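PDB 1G0D: protein-glutamine gamma-glutamyltransferase 2 from Pagrus major, which joins peptide-bound glutamine to lysine side chains, cross-linking proteins, or to other primary amines, probably in a calcium-dependent manner. Local coordinates for residues S149-Q152 with E153-N157; H98-A101 with N102-I105; C280-L283 with R284-I288; V213-G216 with R217-A221. One frame throughout, in Å; residues are numbered along the deposited sequence.

Interaction 1. Residues S149-Q152 with E153-N157. With SO4 (sulfate ion), chain B.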
loop_
_atom_site.group_PDB
_atom_site.type_symbol
_atom_site.label_atom_id
_atom_site.label_comp_id
_atom_site.label_asym_id
_atom_site.label_seq_id
_atom_site.Cartn_x
_atom_site.Cartn_y
_atom_site.Cartn_z
ATOM N N SER A 149 -0.463 -14.425 15.521
ATOM C CA SER A 149 -0.740 -13.024 15.810
ATOM C C SER A 149 -0.368 -12.062 14.652
ATOM O O SER A 149 -0.917 -10.958 14.518
ATOM C CB SER A 149 -0.005 -12.617 17.066
ATOM O OG SER A 149 1.236 -12.027 16.745
ATOM N N LYS A 150 0.564 -12.488 13.810
ATOM C CA LYS A 150 0.987 -11.657 12.705
ATOM C C LYS A 150 0.113 -11.903 11.505
ATOM O O LYS A 150 -0.003 -11.051 10.644
ATOM C CB LYS A 150 2.427 -11.960 12.362
ATOM C CG LYS A 150 3.361 -11.577 13.443
ATOM C CD LYS A 150 4.730 -11.648 12.934
ATOM C CE LYS A 150 5.674 -11.629 14.093
ATOM N NZ LYS A 150 7.056 -11.565 13.536
ATOM N N LEU A 151 -0.489 -13.082 11.438
ATOM C CA LEU A 151 -1.374 -13.397 10.322
ATOM C C LEU A 151 -2.685 -12.633 10.509
ATOM O O LEU A 151 -3.381 -12.296 9.555
ATOM C CB LEU A 151 -1.624 -14.908 10.248
ATOM C CG LEU A 151 -0.494 -15.665 9.549
ATOM C CD1 LEU A 151 -0.666 -17.170 9.717
ATOM C CD2 LEU A 151 -0.486 -15.286 8.098
ATOM N N GLN A 152 -3.004 -12.333 11.757
ATOM C CA GLN A 152 -4.224 -11.601 12.076
ATOM C C GLN A 152 -4.140 -10.180 11.571
ATOM O O GLN A 152 -5.141 -9.603 11.141
ATOM C CB GLN A 152 -4.431 -11.601 13.586
ATOM C CG GLN A 152 -5.646 -10.882 14.023
ATOM C CD GLN A 152 -6.867 -11.338 13.269
ATOM O OE1 GLN A 152 -7.094 -12.565 13.111
ATOM N NE2 GLN A 152 -7.673 -10.360 12.790
ATOM N N GLU A 153 -2.935 -9.612 11.648
ATOM C CA GLU A 153 -2.700 -8.257 11.184
ATOM C C GLU A 153 -2.424 -8.233 9.692
ATOM O O GLU A 153 -3.046 -7.480 8.946
ATOM C CB GLU A 153 -1.503 -7.646 11.900
ATOM C CG GLU A 153 -1.083 -6.273 11.345
ATOM C CD GLU A 153 -2.138 -5.175 11.550
ATOM O OE1 GLU A 153 -3.067 -5.377 12.359
ATOM O OE2 GLU A 153 -2.044 -4.101 10.904
ATOM N N TYR A 154 -1.503 -9.086 9.260
ATOM C CA TYR A 154 -1.114 -9.146 7.863
ATOM C C TYR A 154 -2.030 -9.868 6.878
ATOM O O TYR A 154 -1.783 -9.806 5.680
ATOM C CB TYR A 154 0.284 -9.708 7.771
ATOM C CG TYR A 154 1.242 -8.993 8.676
ATOM C CD1 TYR A 154 1.189 -7.598 8.799
ATOM C CD2 TYR A 154 2.212 -9.703 9.399
ATOM C CE1 TYR A 154 2.075 -6.929 9.607
ATOM C CE2 TYR A 154 3.116 -9.046 10.218
ATOM C CZ TYR A 154 3.040 -7.657 10.312
ATOM O OH TYR A 154 3.967 -6.988 11.065
ATOM N N VAL A 155 -3.053 -10.569 7.360
ATOM C CA VAL A 155 -4.020 -11.220 6.460
ATOM C C VAL A 155 -5.438 -10.848 6.877
ATOM O O VAL A 155 -6.216 -10.341 6.084
ATOM C CB VAL A 155 -3.999 -12.779 6.438
ATOM C CG1 VAL A 155 -5.156 -13.275 5.559
ATOM C CG2 VAL A 155 -2.723 -13.303 5.871
ATOM N N MET A 156 -5.765 -11.061 8.134
ATOM C CA MET A 156 -7.109 -10.798 8.611
ATOM C C MET A 156 -7.532 -9.391 8.945
ATOM O O MET A 156 -8.711 -9.096 8.939
ATOM C CB MET A 156 -7.373 -11.715 9.794
ATOM C CG MET A 156 -7.241 -13.180 9.387
ATOM S SD MET A 156 -8.633 -13.585 8.404
ATOM C CE MET A 156 -7.975 -14.678 7.381
ATOM N N ASN A 157 -6.600 -8.506 9.253
ATOM C CA ASN A 157 -7.004 -7.145 9.579
ATOM C C ASN A 157 -7.407 -6.333 8.341
ATOM O O ASN A 157 -6.695 -6.317 7.332
ATOM C CB ASN A 157 -5.897 -6.434 10.319
ATOM C CG ASN A 157 -6.392 -5.164 10.921
ATOM O OD1 ASN A 157 -7.464 -4.690 10.541
ATOM N ND2 ASN A 157 -5.644 -4.596 11.855
HETATM S S SO4 B . 8.812 -8.791 11.171
HETATM O O1 SO4 B . 9.799 -8.797 10.201
HETATM O O2 SO4 B . 7.833 -9.742 10.801
HETATM O O3 SO4 B . 9.480 -9.320 12.273
HETATM O O4 SO4 B . 8.390 -7.443 11.437
#
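K150 and Y154 both place CG anti to the carbonyl carbon (chi1 -66° and -51°), which brings them alongside each other, one helical turn apart and pointing the same way. The aliphatic part of the lysine then runs past one flank of the phenol, with CB of K150 3.7 Å from CE2 of Y154. Extended beyond CG, the lysine carries its ammonium out to a sulfate, where NZ of K150 makes a weak hydrogen bond of 3.4 Å to O2 of the anion; R291 and W351 also bind this sulfate. W351 meets the Y154 ring edge-to-face as well, and CB of E153 sits over one ring face, toward its rim. The side chain of Y154 is about 5 Å from that of E434, a probable calcium ligand. A leucine in place of Y154 would probably leave the methylenes of K150 without the ring flank they lie beside, and W351 without its aromatic partner.

S149 to M156 make up the last turns of helix 148-156, which ends in a wider pi-type turn, and N157 follows it. In that turn the carbonyl of L151 takes two donors: N of M156 at 3.0 Å, in the carbonyl plane, and N of V155 at 2.8 Å, above it. The side chains of L151 and V155 lie side by side, CD2 of L151 3.7 Å from CG2 of V155.

The side chains of Q152 and M156 cross at about a right angle, the bent glutamine laying NE2 3.3 Å from CB of M156. The amide of N157 grips the carboxylate of E153, ND2 to OE1 2.7 Å, on the syn side but 33° out of the carboxylate plane; OE2 is salt-bridged to K426.

Interaction 2. Residues H98-A101 with N102-I105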
loop_
_atom_site.group_PDB
_atom_site.type_symbol
_atom_site.label_atom_id
_atom_site.label_comp_id
_atom_site.label_asym_id
_atom_site.label_seq_id
_atom_site.Cartn_x
_atom_site.Cartn_y
_atom_site.Cartn_z
ATOM N N HIS A 98 -9.572 -33.236 0.195
ATOM C CA HIS A 98 -8.233 -32.876 0.677
ATOM C C HIS A 98 -7.462 -32.244 -0.500
ATOM O O HIS A 98 -7.297 -32.852 -1.542
ATOM C CB HIS A 98 -7.488 -34.124 1.168
ATOM C CG HIS A 98 -7.961 -34.637 2.490
ATOM N ND1 HIS A 98 -7.445 -34.189 3.688
ATOM C CD2 HIS A 98 -8.908 -35.553 2.802
ATOM C CE1 HIS A 98 -8.058 -34.809 4.680
ATOM N NE2 HIS A 98 -8.950 -35.642 4.169
ATOM N N SER A 99 -6.995 -31.025 -0.341
ATOM C CA SER A 99 -6.309 -30.371 -1.434
ATOM C C SER A 99 -4.855 -30.229 -1.089
ATOM O O SER A 99 -4.528 -30.091 0.080
ATOM C CB SER A 99 -6.893 -28.967 -1.652
ATOM O OG SER A 99 -6.462 -28.044 -0.650
ATOM N N PRO A 100 -3.961 -30.262 -2.097
ATOM C CA PRO A 100 -2.532 -30.107 -1.782
ATOM C C PRO A 100 -2.265 -28.668 -1.336
ATOM O O PRO A 100 -3.074 -27.773 -1.583
ATOM C CB PRO A 100 -1.827 -30.426 -3.099
ATOM C CG PRO A 100 -2.866 -30.161 -4.172
ATOM C CD PRO A 100 -4.205 -30.447 -3.540
ATOM N N ALA A 101 -1.148 -28.457 -0.658
ATOM C CA ALA A 101 -0.774 -27.122 -0.214
ATOM C C ALA A 101 -0.200 -26.299 -1.400
ATOM O O ALA A 101 0.134 -25.122 -1.222
ATOM C CB ALA A 101 0.244 -27.205 0.933
ATOM N N ASN A 102 -0.063 -26.914 -2.584
ATOM C CA ASN A 102 0.406 -26.190 -3.757
ATOM C C ASN A 102 -0.759 -26.044 -4.726
ATOM O O ASN A 102 -0.575 -25.767 -5.908
ATOM C CB ASN A 102 1.585 -26.890 -4.449
ATOM C CG ASN A 102 1.267 -28.300 -4.870
ATOM O OD1 ASN A 102 0.207 -28.827 -4.552
ATOM N ND2 ASN A 102 2.195 -28.933 -5.590
ATOM N N ALA A 103 -1.973 -26.206 -4.215
ATOM C CA ALA A 103 -3.153 -26.083 -5.049
ATOM C C ALA A 103 -3.255 -24.710 -5.772
ATOM O O ALA A 103 -2.841 -23.668 -5.243
ATOM C CB ALA A 103 -4.359 -26.318 -4.200
ATOM N N VAL A 104 -3.808 -24.722 -6.989
ATOM C CA VAL A 104 -4.004 -23.514 -7.782
ATOM C C VAL A 104 -5.173 -22.746 -7.180
ATOM O O VAL A 104 -6.241 -23.306 -6.984
ATOM C CB VAL A 104 -4.370 -23.860 -9.248
ATOM C CG1 VAL A 104 -4.714 -22.611 -9.989
ATOM C CG2 VAL A 104 -3.210 -24.525 -9.938
ATOM N N ILE A 105 -4.975 -21.470 -6.846
ATOM C CA ILE A 105 -6.083 -20.686 -6.306
ATOM C C ILE A 105 -7.045 -20.373 -7.463
ATOM O O ILE A 105 -6.635 -20.278 -8.621
ATOM C CB ILE A 105 -5.584 -19.374 -5.618
ATOM C CG1 ILE A 105 -4.934 -18.448 -6.617
ATOM C CG2 ILE A 105 -4.512 -19.696 -4.594
ATOM C CD1 ILE A 105 -4.848 -17.038 -6.073
#
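P100, N102 and A103 carry this tight turn, with the proline ring as the surface on which the other two close. The polypeptide makes a type I beta turn from P100 to A103, with A101 and N102 at its two central corners. The turn is closed by N of A103 donating to O of P100 at 3.3 Å. That bond is long and comes from well above the carbonyl plane, with a C=O...N angle of 107°.

N102 makes the closest side-chain approach to the proline. Its CG lies between the backbone N and the carbonyl carbon (chi1 57°), a torsion that folds the amide back over the turn and sets its oxygen against the proline. OD1 of N102 comes to 3.0 Å from CB of P100 and 3.4 Å from CG of P100, and the two side chains cross at about a right angle. A103 adds its methyl to the same ring: CB of A103 lies 4.1 Å from CG of P100, an apolar touch beside the closing bond. CB of A103 also comes within 4.5 Å of CB of S99, whose hydroxyl is bonded to the backbone N of G37.

W82 packs on both S99 and P100, while R36 holds the carbonyl of A103. The turn belongs to the N-terminal beta-sandwich domain, where it leads from strand 92-98, in the antiparallel four-stranded sheet, across to strand 106-115 in the mixed five-stranded one.

Interaction 3. Residues C280-L283 with R284-I288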
loop_
_atom_site.group_PDB
_atom_site.type_symbol
_atom_site.label_atom_id
_atom_site.label_comp_id
_atom_site.label_asym_id
_atom_site.label_seq_id
_atom_site.Cartn_x
_atom_site.Cartn_y
_atom_site.Cartn_z
ATOM N N CYS A 280 -2.242 -4.156 -1.277
ATOM C CA CYS A 280 -2.430 -4.804 -0.001
ATOM C C CYS A 280 -3.790 -5.439 0.118
ATOM O O CYS A 280 -3.878 -6.555 0.568
ATOM C CB CYS A 280 -2.285 -3.813 1.125
ATOM S SG CYS A 280 -2.165 -4.556 2.740
ATOM N N THR A 281 -4.846 -4.738 -0.276
ATOM C CA THR A 281 -6.222 -5.261 -0.176
ATOM C C THR A 281 -6.410 -6.552 -0.942
ATOM O O THR A 281 -7.062 -7.478 -0.482
ATOM C CB THR A 281 -7.250 -4.273 -0.748
ATOM O OG1 THR A 281 -7.645 -3.339 0.260
ATOM C CG2 THR A 281 -8.477 -4.987 -1.180
ATOM N N VAL A 282 -5.843 -6.602 -2.135
ATOM C CA VAL A 282 -5.985 -7.764 -2.981
ATOM C C VAL A 282 -5.131 -8.957 -2.550
ATOM O O VAL A 282 -5.593 -10.082 -2.569
ATOM C CB VAL A 282 -5.668 -7.380 -4.488
ATOM C CG1 VAL A 282 -5.694 -8.644 -5.375
ATOM C CG2 VAL A 282 -6.704 -6.337 -4.998
ATOM N N LEU A 283 -3.886 -8.729 -2.174
ATOM C CA LEU A 283 -3.040 -9.840 -1.776
ATOM C C LEU A 283 -3.559 -10.379 -0.410
ATOM O O LEU A 283 -3.713 -11.593 -0.206
ATOM C CB LEU A 283 -1.577 -9.362 -1.752
ATOM C CG LEU A 283 -1.063 -8.925 -3.142
ATOM C CD1 LEU A 283 0.151 -8.060 -2.980
ATOM C CD2 LEU A 283 -0.728 -10.128 -4.014
ATOM N N ARG A 284 -3.879 -9.483 0.517
ATOM C CA ARG A 284 -4.441 -9.936 1.785
ATOM C C ARG A 284 -5.675 -10.788 1.441
ATOM O O ARG A 284 -5.789 -11.908 1.884
ATOM C CB ARG A 284 -4.811 -8.743 2.654
ATOM C CG ARG A 284 -3.691 -8.379 3.568
ATOM C CD ARG A 284 -4.088 -7.391 4.637
ATOM N NE ARG A 284 -2.879 -6.780 5.209
ATOM C CZ ARG A 284 -2.885 -5.949 6.245
ATOM N NH1 ARG A 284 -4.037 -5.632 6.817
ATOM N NH2 ARG A 284 -1.753 -5.443 6.731
ATOM N N CYS A 285 -6.576 -10.285 0.601
ATOM C CA CYS A 285 -7.762 -11.061 0.205
ATOM C C CYS A 285 -7.426 -12.439 -0.368
ATOM O O CYS A 285 -8.057 -13.407 -0.012
ATOM C CB CYS A 285 -8.595 -10.309 -0.832
ATOM S SG CYS A 285 -10.273 -10.981 -1.072
ATOM N N LEU A 286 -6.449 -12.544 -1.257
ATOM C CA LEU A 286 -6.126 -13.844 -1.831
ATOM C C LEU A 286 -5.417 -14.722 -0.820
ATOM O O LEU A 286 -5.251 -15.920 -1.041
ATOM C CB LEU A 286 -5.268 -13.688 -3.091
ATOM C CG LEU A 286 -5.981 -12.948 -4.226
ATOM C CD1 LEU A 286 -5.181 -13.043 -5.521
ATOM C CD2 LEU A 286 -7.351 -13.529 -4.456
ATOM N N GLY A 287 -4.962 -14.137 0.280
ATOM C CA GLY A 287 -4.309 -14.956 1.284
ATOM C C GLY A 287 -2.815 -14.796 1.467
ATOM O O GLY A 287 -2.190 -15.534 2.243
ATOM N N ILE A 288 -2.204 -13.846 0.784
ATOM C CA ILE A 288 -0.766 -13.694 0.957
ATOM C C ILE A 288 -0.528 -12.622 2.000
ATOM O O ILE A 288 -0.988 -11.505 1.839
ATOM C CB ILE A 288 -0.077 -13.301 -0.384
ATOM C CG1 ILE A 288 -0.401 -14.348 -1.467
ATOM C CG2 ILE A 288 1.412 -13.224 -0.207
ATOM C CD1 ILE A 288 0.279 -14.103 -2.827
#
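Regular helical bonds such as N of R284 to O of C280, 2.9 Å, run to the end of helix 272-286, and the chain then turns off through G287 at a positive phi of 110°. This is a Schellman motif: N of I288 reaches back to O of L283 at 2.9 Å, while N of G287 bonds to O of R284, also at 2.9 Å. At such backbone angles a side chain would be pressed against the carbonyl oxygen of L286, which accounts for the glycine.

The apolar pairing that commonly goes with this cap is present too, CD2 of L283 meeting CD1 of I288 at 4.3 Å. Along another side of the helix V282 and L286 follow one another and pack on C188 of helix 184-193. The helix begins at the active-site cysteine, C272, so this cap closes its far end.

R284 doubles back along the helix toward C280, its chain extended from CG to NE. Its guanidinium is bonded by NH2 to the carbonyl of T290 and by NH1 to that of N157. Over one face of that group sits the thiol of C280, with SG 3.4 Å from NE of R284 and 3.8 Å from its CZ.

Interaction 4. Residues V213-G216 with R217-A221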
loop_
_atom_site.group_PDB
_atom_site.type_symbol
_atom_site.label_atom_id
_atom_site.label_comp_id
_atom_site.label_asym_id
_atom_site.label_seq_id
_atom_site.Cartn_x
_atom_site.Cartn_y
_atom_site.Cartn_z
ATOM N N VAL A 213 4.784 -16.247 -5.809
ATOM C CA VAL A 213 5.737 -15.328 -6.476
ATOM C C VAL A 213 5.119 -14.784 -7.760
ATOM O O VAL A 213 5.134 -13.587 -8.018
ATOM C CB VAL A 213 7.105 -16.021 -6.852
ATOM C CG1 VAL A 213 7.903 -15.134 -7.823
ATOM C CG2 VAL A 213 7.965 -16.268 -5.598
ATOM N N TYR A 214 4.560 -15.684 -8.553
ATOM C CA TYR A 214 3.915 -15.350 -9.805
ATOM C C TYR A 214 2.689 -14.462 -9.583
ATOM O O TYR A 214 2.561 -13.407 -10.188
ATOM C CB TYR A 214 3.506 -16.644 -10.481
ATOM C CG TYR A 214 2.653 -16.461 -11.700
ATOM C CD1 TYR A 214 3.232 -16.363 -12.956
ATOM C CD2 TYR A 214 1.262 -16.371 -11.601
ATOM C CE1 TYR A 214 2.454 -16.176 -14.073
ATOM C CE2 TYR A 214 0.467 -16.182 -12.718
ATOM C CZ TYR A 214 1.069 -16.079 -13.948
ATOM O OH TYR A 214 0.298 -15.826 -15.053
ATOM N N VAL A 215 1.783 -14.882 -8.719
ATOM C CA VAL A 215 0.586 -14.117 -8.436
ATOM C C VAL A 215 0.897 -12.743 -7.801
ATOM O O VAL A 215 0.183 -11.761 -8.028
ATOM C CB VAL A 215 -0.313 -14.956 -7.500
ATOM C CG1 VAL A 215 -1.463 -14.141 -6.968
ATOM C CG2 VAL A 215 -0.816 -16.161 -8.249
ATOM N N GLY A 216 1.953 -12.675 -6.996
ATOM C CA GLY A 216 2.314 -11.425 -6.358
ATOM C C GLY A 216 2.878 -10.468 -7.401
ATOM O O GLY A 216 2.594 -9.268 -7.392
ATOM N N ARG A 217 3.696 -11.002 -8.305
ATOM C CA ARG A 217 4.273 -10.204 -9.379
ATOM C C ARG A 217 3.158 -9.759 -10.365
ATOM O O ARG A 217 3.207 -8.665 -10.922
ATOM C CB ARG A 217 5.384 -11.007 -10.093
ATOM C CG ARG A 217 5.743 -10.513 -11.491
ATOM C CD ARG A 217 7.239 -10.680 -11.840
ATOM N NE ARG A 217 7.955 -9.465 -11.473
ATOM C CZ ARG A 217 8.811 -8.784 -12.236
ATOM N NH1 ARG A 217 9.374 -7.699 -11.749
ATOM N NH2 ARG A 217 9.128 -9.168 -13.448
ATOM N N THR A 218 2.148 -10.603 -10.569
ATOM C CA THR A 218 1.045 -10.262 -11.459
ATOM C C THR A 218 0.155 -9.172 -10.866
ATOM O O THR A 218 -0.200 -8.240 -11.546
ATOM C CB THR A 218 0.202 -11.467 -11.732
ATOM O OG1 THR A 218 1.022 -12.463 -12.342
ATOM C CG2 THR A 218 -0.944 -11.117 -12.636
ATOM N N ILE A 219 -0.211 -9.290 -9.596
ATOM C CA ILE A 219 -1.042 -8.279 -8.950
ATOM C C ILE A 219 -0.289 -6.967 -8.913
ATOM O O ILE A 219 -0.834 -5.928 -9.229
ATOM C CB ILE A 219 -1.390 -8.683 -7.507
ATOM C CG1 ILE A 219 -2.371 -9.849 -7.521
ATOM C CG2 ILE A 219 -2.010 -7.527 -6.777
ATOM C CD1 ILE A 219 -3.598 -9.574 -8.381
ATOM N N THR A 220 0.976 -7.003 -8.526
ATOM C CA THR A 220 1.736 -5.770 -8.463
ATOM C C THR A 220 1.782 -5.060 -9.817
ATOM O O THR A 220 1.769 -3.819 -9.904
ATOM C CB THR A 220 3.130 -6.061 -7.997
ATOM O OG1 THR A 220 3.055 -6.534 -6.658
ATOM C CG2 THR A 220 3.971 -4.827 -7.984
ATOM N N ALA A 221 1.807 -5.856 -10.882
ATOM C CA ALA A 221 1.875 -5.308 -12.230
ATOM C C ALA A 221 0.561 -4.699 -12.716
ATOM O O ALA A 221 0.564 -3.695 -13.442
ATOM C CB ALA A 221 2.347 -6.387 -13.185
HETATM O O HOH W 1 1.389 -12.588 -15.341
#
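Y214 turns the face of its ring to the hydroxyl of T218, one helical turn on. OG1 of T218 sits above the ring plane toward the rim, its nearest ring atom being CE2 of Y214 at 3.8 Å. The tyrosine gets there with CG anti to the backbone N (chi1 172°), which lays the ring along the helix flank. T218 has OG1 anti to the carbonyl carbon instead (chi1 -60°), and this folds the hydroxyl back onto the preceding turn. There it donates to O of Y214 at 2.8 Å from above the carbonyl plane, while N of T218 gives the usual helical bond to the same oxygen at 2.9 Å. A water donates to OG1 of T218 at 3.0 Å and, weakly, to OH of Y214, whose stronger partner is D205. A valine in place of T218 would probably leave O of Y214 with one bond fewer and the water without its better acceptor.

T220 repeats the trick: its OG1 and N reach O of G216 from opposite faces of the carbonyl plane, at 2.9 and 3.0 Å. On the buried side V215 and I219 line up toward helix 272-286, whereas R217 makes a salt bridge to D386. Threonine hydroxyls returned to the carbonyl four residues earlier are a familiar feature of alpha helices, here helix 212-223 of the catalytic domain, with the side chain of T220 about 6 Å from that of the active-site D355.

In the fold
Along the chain the order is interaction 2, 1, 4 and 3. Interaction 2 belongs to the N-terminal sandwich; the other three sit on helices 148-156, 212-223 and 272-286 of the catalytic core. Interaction 3 is the hub: its centre lies about 11 Å from those of interactions 1 and 4, which are themselves about 20 Å apart and do not touch. R284 ties interaction 3 to interaction 1 at N157, and V282, L283 and L286 pack on I219, G216 and V215. Even the sandwich reaches it, I105 resting on L286. The helix that starts at the catalytic C272 is thus held at its far end by neighbours from both domains.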